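PDB 3LDU: putative methylase from Clostridium difficile, which probably methylates guanine bases of ribosomal RNA and binds GTP in its methyltransferase domain. Local coordinates for residues L21-I33 with Y42-L56. Sequence-based numbering, arbitrary orientation.
Sequences LAREITNLGYEII and YKTDEFGIAKSNMWL
The ring of Y30 lies between T44 CG2 and the backbone O of L28, where helix 18-27 runs into its Schellman turn, in the ferredoxin-like domain. Here the helix, the hairpin of strands 31-36 and 39-44 and helix 48-55 pack together. T44 CG2 sits over the centre of one Y30 face, 3.6 Å from the centroid. L28 O lies over the opposite face. Y30 CG is anti to its own carbonyl carbon (chi1 -60°), which carries the ring across to the start of helix 48-55. There Y30 OH donates to D45 OD1 at 3.3 Å, on the syn side but 33° out of the carboxylate plane. F47 N reaches OD1 from the other face as a capping bond. K51 is bent at chi3, and its NZ donates to L28 O at 3.1 Å, in the carbonyl plane. This ties helix 48-55 to the Schellman turn at G29.

The side chains of I25 and Y42 cross at about a right angle. I25 CD1 lies over one face of the Y42 ring, offset toward the rim, while I25 CG2 touches Y42 CD1 at 3.6 Å. Y42 OH bonds to S11 on the neighbouring strand. L56 CD2 fits between E24 CB and L28 CD1. The E24 carboxylate accepts from the backbone N of R57 and C58. In the hairpin, K43 N donates to E31 O at 2.9 Å. The return bond, E31 N to K43 O, is weak, and a water joins the same two atoms.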
loop_
_atom_site.group_PDB
_atom_site.type_symbol
_atom_site.label_atom_id
_atom_site.label_comp_id
_atom_site.label_asym_id
_atom_site.label_seq_id
_atom_site.Cartn_x
_atom_site.Cartn_y
_atom_site.Cartn_z
ATOM N N LEU A 21 4.278 -7.728 -0.055
ATOM C CA LEU A 21 2.843 -7.994 0.183
ATOM C C LEU A 21 2.590 -9.485 0.424
ATOM O O LEU A 21 1.828 -9.866 1.307
ATOM C CB LEU A 21 2.001 -7.506 -0.991
ATOM C CG LEU A 21 0.476 -7.725 -0.906
ATOM C CD1 LEU A 21 -0.096 -7.271 0.449
ATOM C CD2 LEU A 21 -0.190 -6.981 -2.032
ATOM N N ALA A 22 3.238 -10.336 -0.361
ATOM C CA ALA A 22 3.067 -11.772 -0.195
ATOM C C ALA A 22 3.529 -12.213 1.190
ATOM O O ALA A 22 2.900 -13.066 1.830
ATOM C CB ALA A 22 3.819 -12.530 -1.280
ATOM N N ARG A 23 4.616 -11.612 1.659
ATOM C CA ARG A 23 5.162 -11.931 2.963
ATOM C C ARG A 23 4.158 -11.539 4.059
ATOM O O ARG A 23 3.952 -12.286 5.016
ATOM C CB ARG A 23 6.487 -11.185 3.134
ATOM C CG ARG A 23 7.216 -11.412 4.418
ATOM C CD ARG A 23 8.494 -10.577 4.387
ATOM N NE ARG A 23 9.358 -10.936 3.259
ATOM C CZ ARG A 23 10.394 -10.202 2.844
ATOM N NH1 ARG A 23 10.680 -9.052 3.440
ATOM N NH2 ARG A 23 11.132 -10.609 1.817
ATOM N N GLU A 24 3.534 -10.371 3.908
ATOM C CA GLU A 24 2.537 -9.903 4.879
ATOM C C GLU A 24 1.341 -10.859 4.937
ATOM O O GLU A 24 0.832 -11.181 6.012
ATOM C CB GLU A 24 1.984 -8.537 4.469
ATOM C CG GLU A 24 2.927 -7.355 4.605
ATOM C CD GLU A 24 2.150 -6.048 4.499
ATOM O OE1 GLU A 24 1.884 -5.438 5.551
ATOM O OE2 GLU A 24 1.755 -5.666 3.377
ATOM N N ILE A 25 0.880 -11.268 3.766
ATOM C CA ILE A 25 -0.259 -12.174 3.659
ATOM C C ILE A 25 0.076 -13.514 4.298
ATOM O O ILE A 25 -0.727 -14.087 5.034
ATOM C CB ILE A 25 -0.654 -12.376 2.190
ATOM C CG1 ILE A 25 -1.245 -11.074 1.635
ATOM C CG2 ILE A 25 -1.667 -13.542 2.040
ATOM C CD1 ILE A 25 -1.361 -11.055 0.102
ATOM N N THR A 26 1.300 -13.976 4.061
ATOM C CA THR A 26 1.749 -15.235 4.638
ATOM C C THR A 26 1.773 -15.114 6.163
ATOM O O THR A 26 1.374 -16.038 6.872
ATOM C CB THR A 26 3.133 -15.637 4.071
ATOM O OG1 THR A 26 3.020 -15.810 2.653
ATOM C CG2 THR A 26 3.618 -16.939 4.689
ATOM N N ASN A 27 2.223 -13.964 6.661
ATOM C CA ASN A 27 2.301 -13.740 8.108
ATOM C C ASN A 27 0.916 -13.680 8.770
ATOM O O ASN A 27 0.798 -13.902 9.969
ATOM C CB ASN A 27 3.127 -12.478 8.436
ATOM C CG ASN A 27 4.624 -12.763 8.554
ATOM O OD1 ASN A 27 5.460 -11.972 8.091
ATOM N ND2 ASN A 27 4.972 -13.884 9.178
ATOM N N LEU A 28 -0.117 -13.379 7.992
ATOM C CA LEU A 28 -1.499 -13.428 8.498
ATOM C C LEU A 28 -2.009 -14.863 8.537
ATOM O O LEU A 28 -3.092 -15.130 9.064
ATOM C CB LEU A 28 -2.441 -12.577 7.641
ATOM C CG LEU A 28 -2.240 -11.064 7.661
ATOM C CD1 LEU A 28 -3.310 -10.385 6.807
ATOM C CD2 LEU A 28 -2.309 -10.571 9.085
ATOM N N GLY A 29 -1.235 -15.781 7.966
ATOM C CA GLY A 29 -1.593 -17.189 7.976
ATOM C C GLY A 29 -2.323 -17.650 6.735
ATOM O O GLY A 29 -2.852 -18.761 6.701
ATOM N N TYR A 30 -2.343 -16.820 5.698
ATOM C CA TYR A 30 -3.143 -17.150 4.509
ATOM C C TYR A 30 -2.348 -17.745 3.360
ATOM O O TYR A 30 -1.159 -17.460 3.183
ATOM C CB TYR A 30 -3.933 -15.938 4.017
ATOM C CG TYR A 30 -4.896 -15.400 5.047
ATOM C CD1 TYR A 30 -5.691 -16.266 5.786
ATOM C CD2 TYR A 30 -5.018 -14.030 5.278
ATOM C CE1 TYR A 30 -6.575 -15.797 6.728
ATOM C CE2 TYR A 30 -5.908 -13.548 6.222
ATOM C CZ TYR A 30 -6.682 -14.440 6.943
ATOM O OH TYR A 30 -7.580 -13.997 7.885
ATOM N N GLU A 31 -3.037 -18.567 2.575
ATOM C CA GLU A 31 -2.451 -19.248 1.437
ATOM C C GLU A 31 -2.456 -18.363 0.195
ATOM O O GLU A 31 -3.505 -17.865 -0.223
ATOM C CB GLU A 31 -3.235 -20.534 1.157
ATOM C CG GLU A 31 -2.687 -21.350 -0.003
ATOM C CD GLU A 31 -3.612 -22.487 -0.410
ATOM O OE1 GLU A 31 -4.738 -22.570 0.130
ATOM O OE2 GLU A 31 -3.209 -23.291 -1.274
ATOM N N ILE A 32 -1.287 -18.178 -0.403
ATOM C CA ILE A 32 -1.185 -17.455 -1.671
ATOM C C ILE A 32 -1.483 -18.353 -2.870
ATOM O O ILE A 32 -0.821 -19.373 -3.073
ATOM C CB ILE A 32 0.194 -16.811 -1.828
ATOM C CG1 ILE A 32 0.376 -15.751 -0.737
ATOM C CG2 ILE A 32 0.353 -16.199 -3.223
ATOM C CD1 ILE A 32 1.690 -15.076 -0.755
ATOM N N ILE A 33 -2.483 -17.960 -3.657
ATOM C CA ILE A 33 -2.949 -18.740 -4.794
ATOM C C ILE A 33 -2.226 -18.372 -6.083
ATOM O O ILE A 33 -1.892 -19.239 -6.889
ATOM C CB ILE A 33 -4.480 -18.524 -5.005
ATOM C CG1 ILE A 33 -5.259 -19.185 -3.876
ATOM C CG2 ILE A 33 -4.917 -19.048 -6.361
ATOM C CD1 ILE A 33 -4.700 -20.543 -3.493
ATOM N N TYR A 42 -5.193 -14.648 -2.962
ATOM C CA TYR A 42 -5.012 -15.504 -1.793
ATOM C C TYR A 42 -6.332 -16.007 -1.207
ATOM O O TYR A 42 -7.393 -15.408 -1.410
ATOM C CB TYR A 42 -4.160 -14.803 -0.718
ATOM C CG TYR A 42 -4.640 -13.423 -0.279
ATOM C CD1 TYR A 42 -5.098 -13.213 1.008
ATOM C CD2 TYR A 42 -4.607 -12.337 -1.146
ATOM C CE1 TYR A 42 -5.534 -11.960 1.426
ATOM C CE2 TYR A 42 -5.042 -11.064 -0.739
ATOM C CZ TYR A 42 -5.502 -10.892 0.548
ATOM O OH TYR A 42 -5.926 -9.651 0.966
ATOM N N LYS A 43 -6.250 -17.126 -0.494
ATOM C CA LYS A 43 -7.414 -17.755 0.125
ATOM C C LYS A 43 -7.365 -17.482 1.614
ATOM O O LYS A 43 -6.293 -17.532 2.217
ATOM C CB LYS A 43 -7.384 -19.270 -0.088
ATOM C CG LYS A 43 -8.463 -19.796 -1.011
ATOM C CD LYS A 43 -8.366 -21.309 -1.156
ATOM C CE LYS A 43 -8.994 -22.021 0.028
ATOM N NZ LYS A 43 -10.472 -21.821 0.048
ATOM N N THR A 44 -8.520 -17.204 2.206
ATOM C CA THR A 44 -8.595 -16.910 3.636
ATOM C C THR A 44 -9.812 -17.571 4.259
ATOM O O THR A 44 -10.694 -18.054 3.552
ATOM C CB THR A 44 -8.723 -15.386 3.902
ATOM O OG1 THR A 44 -10.073 -14.960 3.668
ATOM C CG2 THR A 44 -7.787 -14.578 2.992
ATOM N N ASP A 45 -9.842 -17.594 5.587
ATOM C CA ASP A 45 -11.035 -17.980 6.322
ATOM C C ASP A 45 -11.988 -16.790 6.402
ATOM O O ASP A 45 -11.791 -15.777 5.717
ATOM C CB ASP A 45 -10.667 -18.478 7.725
ATOM C CG ASP A 45 -9.921 -17.434 8.545
ATOM O OD1 ASP A 45 -9.961 -16.244 8.187
ATOM O OD2 ASP A 45 -9.297 -17.804 9.560
ATOM N N GLU A 46 -13.017 -16.899 7.240
ATOM C CA GLU A 46 -14.039 -15.859 7.296
ATOM C C GLU A 46 -13.540 -14.553 7.909
ATOM O O GLU A 46 -14.215 -13.529 7.825
ATOM C CB GLU A 46 -15.299 -16.351 8.039
ATOM C CG GLU A 46 -15.109 -16.512 9.539
ATOM C CD GLU A 46 -14.794 -17.942 9.959
ATOM O OE1 GLU A 46 -14.116 -18.667 9.187
ATOM O OE2 GLU A 46 -15.232 -18.339 11.067
ATOM N N PHE A 47 -12.354 -14.588 8.519
ATOM C CA PHE A 47 -11.774 -13.392 9.110
ATOM C C PHE A 47 -10.962 -12.608 8.092
ATOM O O PHE A 47 -10.449 -11.533 8.398
ATOM C CB PHE A 47 -10.887 -13.755 10.307
ATOM C CG PHE A 47 -11.656 -14.265 11.500
ATOM C CD1 PHE A 47 -12.102 -13.395 12.480
ATOM C CD2 PHE A 47 -11.926 -15.613 11.638
ATOM C CE1 PHE A 47 -12.802 -13.856 13.577
ATOM C CE2 PHE A 47 -12.628 -16.084 12.732
ATOM C CZ PHE A 47 -13.068 -15.201 13.701
ATOM N N GLY A 48 -10.875 -13.136 6.874
ATOM C CA GLY A 48 -9.927 -12.643 5.885
ATOM C C GLY A 48 -10.143 -11.215 5.428
ATOM O O GLY A 48 -9.185 -10.461 5.224
ATOM N N ILE A 49 -11.396 -10.825 5.255
ATOM C CA ILE A 49 -11.674 -9.484 4.750
ATOM C C ILE A 49 -11.293 -8.446 5.804
ATOM O O ILE A 49 -10.587 -7.462 5.513
ATOM C CB ILE A 49 -13.147 -9.323 4.318
ATOM C CG1 ILE A 49 -13.420 -10.149 3.058
ATOM C CG2 ILE A 49 -13.450 -7.850 4.026
ATOM C CD1 ILE A 49 -14.911 -10.148 2.627
ATOM N N ALA A 50 -11.739 -8.680 7.037
ATOM C CA ALA A 50 -11.433 -7.794 8.156
ATOM C C ALA A 50 -9.925 -7.722 8.432
ATOM O O ALA A 50 -9.339 -6.637 8.549
ATOM C CB ALA A 50 -12.189 -8.247 9.415
ATOM N N LYS A 51 -9.295 -8.887 8.543
ATOM C CA LYS A 51 -7.865 -8.936 8.867
ATOM C C LYS A 51 -6.994 -8.334 7.781
ATOM O O LYS A 51 -6.000 -7.689 8.086
ATOM C CB LYS A 51 -7.405 -10.372 9.141
ATOM C CG LYS A 51 -7.627 -10.818 10.586
ATOM C CD LYS A 51 -7.297 -12.295 10.771
ATOM C CE LYS A 51 -5.884 -12.626 10.306
ATOM N NZ LYS A 51 -5.560 -14.066 10.537
ATOM N N SER A 52 -7.354 -8.559 6.519
ATOM C CA SER A 52 -6.546 -8.047 5.401
ATOM C C SER A 52 -6.580 -6.527 5.331
ATOM O O SER A 52 -5.538 -5.877 5.216
ATOM C CB SER A 52 -7.013 -8.663 4.081
ATOM O OG SER A 52 -6.786 -10.060 4.101
ATOM N N ASN A 53 -7.771 -5.951 5.420
ATOM C CA ASN A 53 -7.904 -4.500 5.489
ATOM C C ASN A 53 -7.228 -3.919 6.727
ATOM O O ASN A 53 -6.614 -2.852 6.671
ATOM C CB ASN A 53 -9.391 -4.105 5.483
ATOM C CG ASN A 53 -9.977 -4.141 4.101
ATOM O OD1 ASN A 53 -9.610 -3.337 3.248
ATOM N ND2 ASN A 53 -10.889 -5.084 3.858
HETATM N N MSE A 54 -7.319 -4.634 7.843
HETATM C CA MSE A 54 -6.782 -4.123 9.105
HETATM C C MSE A 54 -5.259 -4.080 9.109
HETATM O O MSE A 54 -4.648 -3.127 9.627
HETATM C CB MSE A 54 -7.252 -4.995 10.267
HETATM C CG MSE A 54 -6.744 -4.562 11.637
HETATM SE SE MSE A 54 -7.303 -2.751 12.148
HETATM C CE MSE A 54 -9.079 -2.757 11.502
ATOM N N TRP A 55 -4.655 -5.123 8.545
ATOM C CA TRP A 55 -3.244 -5.409 8.786
ATOM C C TRP A 55 -2.300 -5.195 7.602
ATOM O O TRP A 55 -1.111 -4.946 7.807
ATOM C CB TRP A 55 -3.078 -6.844 9.322
ATOM C CG TRP A 55 -3.452 -6.963 10.776
ATOM C CD1 TRP A 55 -4.613 -7.481 11.298
ATOM C CD2 TRP A 55 -2.683 -6.498 11.884
ATOM N NE1 TRP A 55 -4.588 -7.384 12.672
ATOM C CE2 TRP A 55 -3.418 -6.782 13.057
ATOM C CE3 TRP A 55 -1.432 -5.875 12.010
ATOM C CZ2 TRP A 55 -2.942 -6.471 14.330
ATOM C CZ3 TRP A 55 -0.967 -5.561 13.267
ATOM C CH2 TRP A 55 -1.717 -5.858 14.413
ATOM N N LEU A 56 -2.797 -5.301 6.371
ATOM C CA LEU A 56 -1.876 -5.205 5.233
ATOM C C LEU A 56 -1.391 -3.766 4.995
ATOM O O LEU A 56 -2.203 -2.857 4.775
ATOM C CB LEU A 56 -2.538 -5.778 3.968
ATOM C CG LEU A 56 -2.883 -7.260 4.052
ATOM C CD1 LEU A 56 -3.598 -7.688 2.758
ATOM C CD2 LEU A 56 -1.634 -8.109 4.289
HETATM O O HOH W 1 0.976 -6.749 8.006
HETATM O O HOH W 2 -5.619 -19.738 3.630
#